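Local coordinates for protein vanadium-dependent haloperoxidase (Zobellia galactanivorans, PDB 4CIT) that probably oxidises iodide with hydrogen peroxide at a bound vanadate, as a vanadium-dependent iodoperoxidase of a marine bacterium, at residues L133-S136 against L137-V140; D161-G164 against E165-N168; E242-D245 against V246-I250. All coordinates share one frame; numbering follows the deposited sequence.

How the contacts relate
Three short lengths of helix, each about two turns long and met in series along the chain, illustrate how side chains one helical turn apart settle against each other in a predominantly helical enzyme. Contacts 1 and 2 lie on helices that follow each other in sequence, 128-144 and 146-167; their centres are 24 Å apart, their nearest atoms about 11 Å, and both helices pack on helix 108-123. Contact 3, on helix 235-253, sits across the centre of the chain, its centre 51 Å from that of contact 1 and 48 Å from that of contact 2. Its Val243 side chain is about 12 Å from a bound vanadate. All three are local packing contacts, well apart in the fold.

Contact 1 (L133-S136 against L137-V140); sequences LRDS and LYMV
Arg134 lays the aliphatic part of its side chain over one face of the Tyr138 ring, one helical turn further on. The meeting is a CH-pi contact: CG of Arg134 lies 3.5 Å from the centroid of the Tyr138 ring and 18° off the ring normal, displaced toward the CZ side. CD of Arg134 lies 3.5 Å from Tyr138 OH, and the chain then leaves toward the CE2 side of the ring. Because CG of Arg134 stands opposite the backbone N (chi1 178°), the side chain runs out beside the tyrosine before bending at chi3, and the guanidinium finishes only 17° from parallel with the ring plane. Its charge is met by the next residue in sequence: NE and NH2 of Arg134 grip Asp135 side-on and converge on the single oxygen OD1, NE at 2.9 Å. Both nitrogens come from the same face of the carboxylate, while OD1 lies close to the guanidinium plane, so the paired bonds restrain rotation of the arginine end. This is an i to i+4 pairing on an alpha-helix, within helix 128-144, and the same two residues are joined by the backbone bond from Tyr138 N to Arg134 O, 2.8 Å. Outside the turn, Tyr138 meets Phe149 edge-to-face and touches Val114, while Arg134 and Leu137 both touch Met117 of helix 108-123. On Leu137 the contact is made largely through the backbone and the base of the side chain, with CB 3.6 Å from Arg134 O. Its N-H reaches Leu133 O at 3.3 Å, an acceptor that also takes the Ser136 hydroxyl, OG to O 2.7 Å.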
loop_
_atom_site.group_PDB
_atom_site.type_symbol
_atom_site.label_atom_id
_atom_site.label_comp_id
_atom_site.label_asym_id
_atom_site.label_seq_id
_atom_site.Cartn_x
_atom_site.Cartn_y
_atom_site.Cartn_z
ATOM N N LEU A 133 -4.423 16.394 14.895
ATOM C CA LEU A 133 -5.656 15.664 14.643
ATOM C C LEU A 133 -6.052 14.967 15.968
ATOM O O LEU A 133 -7.202 15.057 16.417
ATOM C CB LEU A 133 -5.439 14.548 13.631
ATOM C CG LEU A 133 -6.616 13.548 13.495
ATOM C CD1 LEU A 133 -7.817 14.259 12.946
ATOM C CD2 LEU A 133 -6.252 12.356 12.619
ATOM N N ARG A 134 -5.073 14.297 16.552
ATOM C CA ARG A 134 -5.270 13.585 17.819
ATOM C C ARG A 134 -5.813 14.546 18.901
ATOM O O ARG A 134 -6.808 14.239 19.622
ATOM C CB ARG A 134 -3.942 13.059 18.313
ATOM C CG ARG A 134 -4.012 12.366 19.624
ATOM C CD ARG A 134 -2.594 12.149 20.142
ATOM N NE ARG A 134 -2.026 13.403 20.600
ATOM C CZ ARG A 134 -0.739 13.567 20.928
ATOM N NH1 ARG A 134 0.155 12.555 20.868
ATOM N NH2 ARG A 134 -0.292 14.772 21.262
ATOM N N ASP A 135 -5.145 15.699 19.068
ATOM C CA ASP A 135 -5.530 16.599 20.185
ATOM C C ASP A 135 -6.962 17.169 20.047
ATOM O O ASP A 135 -7.648 17.410 21.020
ATOM C CB ASP A 135 -4.457 17.692 20.358
ATOM C CG ASP A 135 -3.116 17.140 20.845
ATOM O OD1 ASP A 135 -3.026 15.999 21.386
ATOM O OD2 ASP A 135 -2.133 17.950 20.747
ATOM N N SER A 136 -7.433 17.302 18.795
ATOM C CA SER A 136 -8.706 17.829 18.558
ATOM C C SER A 136 -9.782 16.831 18.893
ATOM O O SER A 136 -10.815 17.214 19.425
ATOM C CB SER A 136 -8.815 18.347 17.105
ATOM O OG SER A 136 -8.960 17.159 16.309
ATOM N N LEU A 137 -9.524 15.560 18.657
ATOM C CA LEU A 137 -10.434 14.456 19.083
ATOM C C LEU A 137 -10.379 14.270 20.581
ATOM O O LEU A 137 -11.424 14.159 21.278
ATOM C CB LEU A 137 -10.006 13.158 18.419
ATOM C CG LEU A 137 -10.362 13.120 16.926
ATOM C CD1 LEU A 137 -9.753 11.863 16.299
ATOM C CD2 LEU A 137 -11.862 13.082 16.786
ATOM N N TYR A 138 -9.184 14.295 21.113
ATOM C CA TYR A 138 -9.051 14.124 22.538
ATOM C C TYR A 138 -9.893 15.220 23.293
ATOM O O TYR A 138 -10.497 14.994 24.352
ATOM C CB TYR A 138 -7.581 14.285 22.994
ATOM C CG TYR A 138 -6.685 13.092 22.811
ATOM C CD1 TYR A 138 -7.055 11.996 22.042
ATOM C CD2 TYR A 138 -5.423 13.109 23.390
ATOM C CE1 TYR A 138 -6.210 10.880 21.991
ATOM C CE2 TYR A 138 -4.514 12.012 23.237
ATOM C CZ TYR A 138 -4.954 10.917 22.555
ATOM O OH TYR A 138 -4.063 9.844 22.404
ATOM N N MET A 139 -9.819 16.418 22.809
ATOM C CA MET A 139 -10.489 17.506 23.530
ATOM C C MET A 139 -11.982 17.269 23.628
ATOM O O MET A 139 -12.603 17.469 24.698
ATOM C CB MET A 139 -10.159 18.897 22.835
ATOM C CG MET A 139 -10.824 20.019 23.516
ATOM S SD MET A 139 -10.549 21.601 22.512
ATOM C CE MET A 139 -8.862 21.673 22.810
ATOM N N VAL A 140 -12.616 16.729 22.574
ATOM C CA VAL A 140 -14.038 16.497 22.607
ATOM C C VAL A 140 -14.306 15.297 23.502
ATOM O O VAL A 140 -15.248 15.275 24.308
ATOM C CB VAL A 140 -14.568 16.188 21.204
ATOM C CG1 VAL A 140 -16.027 15.679 21.294
ATOM C CG2 VAL A 140 -14.539 17.465 20.400
#

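Contact 2 (D161-G164 against E165-N168); sequences DHIG and EWMN
Ile163 and Trp166 lie side by side and point the same way, the methyl CG2 of Ile163 meeting the edge of the indole in its plane, 3.9 Å from Trp166 CE3. With CG opposite its own backbone N (chi1 168°), Trp166 brings this benzo edge back beside the isoleucine, and its CB rests 3.4 Å from Ile163 O. That carbonyl also receives Met167 N at 2.8 Å. This is the tight side: Ile163 touches Ala72 of helix 59-80 and Leu119 of helix 108-123, while Trp166 donates NE1 to Asn92 O and takes part in a cation-pi contact with Arg210. Gly164 is buried too, and its backbone carries the last bond of the turn, Asn168 N to Gly164 O at 3.0 Å.

The other side is looser and faces solvent. Glu165 extends from the helix with CG 3.4 Å from Asp161 O, and its side-chain contacts with 161-164 are with backbone atoms. Its OE2 is 6.6 Å from Asp161 OD2; the two carboxylates are not in contact, and the aspartate instead forms a salt bridge through OD1 with Arg122. Asn168 is exposed as well, where the helical residues give way to loop. One face packed on neighbouring helices and the other turned to water are the marks of an amphipathic alpha-helix, here the closing turns of helix 146-167.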
loop_
_atom_site.group_PDB
_atom_site.type_symbol
_atom_site.label_atom_id
_atom_site.label_comp_id
_atom_site.label_asym_id
_atom_site.label_seq_id
_atom_site.Cartn_x
_atom_site.Cartn_y
_atom_site.Cartn_z
ATOM N N ASP A 161 2.485 0.548 22.705
ATOM C CA ASP A 161 3.814 0.303 23.109
ATOM C C ASP A 161 4.198 -1.130 22.769
ATOM O O ASP A 161 5.356 -1.384 22.432
ATOM C CB ASP A 161 4.105 0.539 24.617
ATOM C CG ASP A 161 4.066 2.052 25.007
ATOM O OD1 ASP A 161 4.293 2.994 24.133
ATOM O OD2 ASP A 161 3.774 2.291 26.198
ATOM N N HIS A 162 3.276 -2.067 22.932
ATOM C CA HIS A 162 3.579 -3.455 22.670
ATOM C C HIS A 162 3.876 -3.622 21.191
ATOM O O HIS A 162 4.869 -4.296 20.770
ATOM C CB HIS A 162 2.490 -4.387 23.223
ATOM C CG HIS A 162 2.669 -5.832 22.841
ATOM N ND1 HIS A 162 3.368 -6.702 23.630
ATOM C CD2 HIS A 162 2.202 -6.562 21.790
ATOM C CE1 HIS A 162 3.383 -7.903 23.071
ATOM N NE2 HIS A 162 2.655 -7.849 21.954
ATOM N N ILE A 163 2.954 -3.120 20.388
ATOM C CA ILE A 163 3.092 -3.249 18.958
ATOM C C ILE A 163 4.344 -2.493 18.459
ATOM O O ILE A 163 5.108 -3.029 17.602
ATOM C CB ILE A 163 1.843 -2.770 18.250
ATOM C CG1 ILE A 163 0.665 -3.641 18.724
ATOM C CG2 ILE A 163 2.113 -2.718 16.747
ATOM C CD1 ILE A 163 0.646 -5.062 18.220
ATOM N N GLY A 164 4.628 -1.361 19.087
ATOM C CA GLY A 164 5.874 -0.594 18.793
ATOM C C GLY A 164 7.176 -1.388 19.022
ATOM O O GLY A 164 8.095 -1.325 18.229
ATOM N N GLU A 165 7.224 -2.184 20.081
ATOM C CA GLU A 165 8.374 -2.984 20.342
ATOM C C GLU A 165 8.607 -3.987 19.202
ATOM O O GLU A 165 9.754 -4.197 18.861
ATOM C CB GLU A 165 8.293 -3.750 21.658
ATOM C CG GLU A 165 8.437 -2.801 22.819
ATOM C CD GLU A 165 8.245 -3.499 24.187
ATOM O OE1 GLU A 165 8.444 -4.742 24.285
ATOM O OE2 GLU A 165 7.919 -2.770 25.163
ATOM N N TRP A 166 7.528 -4.608 18.722
ATOM C CA TRP A 166 7.579 -5.591 17.638
ATOM C C TRP A 166 7.966 -4.880 16.330
ATOM O O TRP A 166 8.838 -5.424 15.589
ATOM C CB TRP A 166 6.213 -6.231 17.501
ATOM C CG TRP A 166 5.990 -7.051 16.290
ATOM C CD1 TRP A 166 6.612 -8.210 15.940
ATOM C CD2 TRP A 166 4.922 -6.864 15.411
ATOM N NE1 TRP A 166 6.042 -8.715 14.824
ATOM C CE2 TRP A 166 4.988 -7.912 14.459
ATOM C CE3 TRP A 166 3.910 -5.884 15.331
ATOM C CZ2 TRP A 166 4.099 -8.043 13.446
ATOM C CZ3 TRP A 166 3.009 -6.005 14.279
ATOM C CH2 TRP A 166 3.081 -7.146 13.392
ATOM N N MET A 167 7.370 -3.715 16.048
ATOM C CA MET A 167 7.651 -3.003 14.771
ATOM C C MET A 167 9.123 -2.581 14.719
ATOM O O MET A 167 9.780 -2.574 13.664
ATOM C CB MET A 167 6.747 -1.751 14.780
ATOM C CG MET A 167 6.976 -0.609 13.867
ATOM S SD MET A 167 5.604 0.617 14.261
ATOM C CE MET A 167 6.480 1.784 15.349
ATOM N N ASN A 168 9.687 -2.267 15.879
ATOM C CA ASN A 168 11.059 -1.864 15.955
ATOM C C ASN A 168 12.089 -2.996 15.835
ATOM O O ASN A 168 13.295 -2.715 15.907
ATOM C CB ASN A 168 11.366 -1.060 17.234
ATOM C CG ASN A 168 10.761 0.362 17.196
ATOM O OD1 ASN A 168 10.534 0.965 16.176
ATOM N ND2 ASN A 168 10.477 0.865 18.342
#

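Contact 3 (E242-D245 against V246-I250); sequences EVYD and VRNKI
Asn248 holds its amide nitrogen over one face of the Tyr244 ring, ND2 3.2 Å from CE2 and displaced toward the rim. Amide and ring planes are 80° apart, so the amide stands almost upright on the tyrosine. With CG of Asn248 opposite its own carbonyl carbon (chi1 -67°), the amide swings back along the helix toward the preceding turn. A water steadies the same nitrogen: it accepts from Asn248 ND2 at 2.9 Å and donates to Asp245 OD1 at 2.8 Å, bridging two side chains three residues apart. The residues sit on consecutive turns of the alpha-helix 235-253, where Asn248 N bonds to Tyr244 O at 3.1 Å and Val246 N to Glu242 O at 2.9 Å. On another flank CG2 of Val246 rests 3.3 Å from Glu242 O.

Further out, the tyrosine is placed by its surroundings: OH bonds to Asp349, and the ring stacks with Trp352, whose NE1 also bonds to Tyr244 O. Asp245 OD2 forms a salt bridge with Lys241, while its OD1 takes the water's hydrogen bond, and Glu242 pairs with Arg426. Val243 and Val246 both touch Met419 of helix 407-420.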
loop_
_atom_site.group_PDB
_atom_site.type_symbol
_atom_site.label_atom_id
_atom_site.label_comp_id
_atom_site.label_asym_id
_atom_site.label_seq_id
_atom_site.Cartn_x
_atom_site.Cartn_y
_atom_site.Cartn_z
ATOM N N GLU A 242 6.892 -2.742 -28.483
ATOM C CA GLU A 242 5.549 -2.502 -28.007
ATOM C C GLU A 242 5.415 -1.182 -27.191
ATOM O O GLU A 242 4.595 -0.442 -27.454
ATOM C CB GLU A 242 5.049 -3.736 -27.219
ATOM C CG GLU A 242 3.633 -3.459 -26.749
ATOM C CD GLU A 242 2.987 -4.474 -25.810
ATOM O OE1 GLU A 242 3.678 -5.343 -25.250
ATOM O OE2 GLU A 242 1.726 -4.341 -25.594
ATOM N N VAL A 243 6.260 -0.950 -26.191
ATOM C CA VAL A 243 6.338 0.273 -25.431
ATOM C C VAL A 243 6.434 1.468 -26.333
ATOM O O VAL A 243 5.705 2.459 -26.198
ATOM C CB VAL A 243 7.454 0.236 -24.362
ATOM C CG1 VAL A 243 7.448 1.580 -23.606
ATOM C CG2 VAL A 243 7.143 -0.882 -23.374
ATOM N N TYR A 244 7.367 1.365 -27.262
ATOM C CA TYR A 244 7.684 2.459 -28.211
ATOM C C TYR A 244 6.460 2.782 -29.042
ATOM O O TYR A 244 6.015 3.952 -29.123
ATOM C CB TYR A 244 8.835 1.992 -29.072
ATOM C CG TYR A 244 9.246 3.008 -30.108
ATOM C CD1 TYR A 244 9.986 4.089 -29.765
ATOM C CD2 TYR A 244 8.903 2.834 -31.422
ATOM C CE1 TYR A 244 10.410 5.044 -30.706
ATOM C CE2 TYR A 244 9.347 3.758 -32.384
ATOM C CZ TYR A 244 10.053 4.884 -31.989
ATOM O OH TYR A 244 10.507 5.827 -32.902
ATOM N N ASP A 245 5.874 1.760 -29.616
ATOM C CA ASP A 245 4.722 1.838 -30.531
ATOM C C ASP A 245 3.412 2.325 -29.850
ATOM O O ASP A 245 2.665 3.163 -30.371
ATOM C CB ASP A 245 4.400 0.499 -31.260
ATOM C CG ASP A 245 5.464 0.113 -32.295
ATOM O OD1 ASP A 245 6.283 0.989 -32.706
ATOM O OD2 ASP A 245 5.501 -1.058 -32.716
ATOM N N VAL A 246 3.111 1.782 -28.669
ATOM C CA VAL A 246 2.006 2.290 -27.891
ATOM C C VAL A 246 2.086 3.783 -27.667
ATOM O O VAL A 246 1.077 4.491 -27.736
ATOM C CB VAL A 246 1.868 1.505 -26.541
ATOM C CG1 VAL A 246 0.899 2.174 -25.549
ATOM C CG2 VAL A 246 1.436 0.134 -26.814
ATOM N N ARG A 247 3.253 4.300 -27.237
ATOM C CA ARG A 247 3.408 5.707 -26.952
ATOM C C ARG A 247 3.160 6.484 -28.224
ATOM O O ARG A 247 2.414 7.501 -28.202
ATOM C CB ARG A 247 4.835 5.968 -26.400
ATOM C CG ARG A 247 4.977 7.349 -25.852
ATOM C CD ARG A 247 5.211 8.410 -26.882
ATOM N NE ARG A 247 5.066 9.652 -26.062
ATOM C CZ ARG A 247 3.955 10.341 -25.829
ATOM N NH1 ARG A 247 2.800 10.050 -26.408
ATOM N NH2 ARG A 247 4.019 11.397 -25.064
ATOM N N ASN A 248 3.682 5.983 -29.324
ATOM C CA ASN A 248 3.484 6.714 -30.627
ATOM C C ASN A 248 2.038 6.716 -31.106
ATOM O O ASN A 248 1.588 7.747 -31.652
ATOM C CB ASN A 248 4.430 6.199 -31.715
ATOM C CG ASN A 248 5.910 6.514 -31.414
ATOM O OD1 ASN A 248 6.208 7.394 -30.608
ATOM N ND2 ASN A 248 6.808 5.708 -31.939
ATOM N N LYS A 249 1.276 5.632 -30.881
ATOM C CA LYS A 249 -0.188 5.623 -31.097
ATOM C C LYS A 249 -0.934 6.606 -30.231
ATOM O O LYS A 249 -1.835 7.325 -30.714
ATOM C CB LYS A 249 -0.710 4.226 -30.883
ATOM C CG LYS A 249 -0.262 3.279 -31.973
ATOM C CD LYS A 249 -0.837 1.891 -31.737
ATOM C CE LYS A 249 -0.353 0.918 -32.800
ATOM N NZ LYS A 249 -0.900 -0.458 -32.559
ATOM N N ILE A 250 -0.538 6.744 -28.949
ATOM C CA ILE A 250 -1.074 7.738 -28.113
ATOM C C ILE A 250 -0.833 9.153 -28.630
ATOM O O ILE A 250 -1.756 9.969 -28.649
ATOM C CB ILE A 250 -0.591 7.520 -26.644
ATOM C CG1 ILE A 250 -1.197 6.224 -26.166
ATOM C CG2 ILE A 250 -1.015 8.647 -25.786
ATOM C CD1 ILE A 250 -0.626 5.774 -24.819
HETATM O O HOH W 1 5.719 3.574 -33.594
#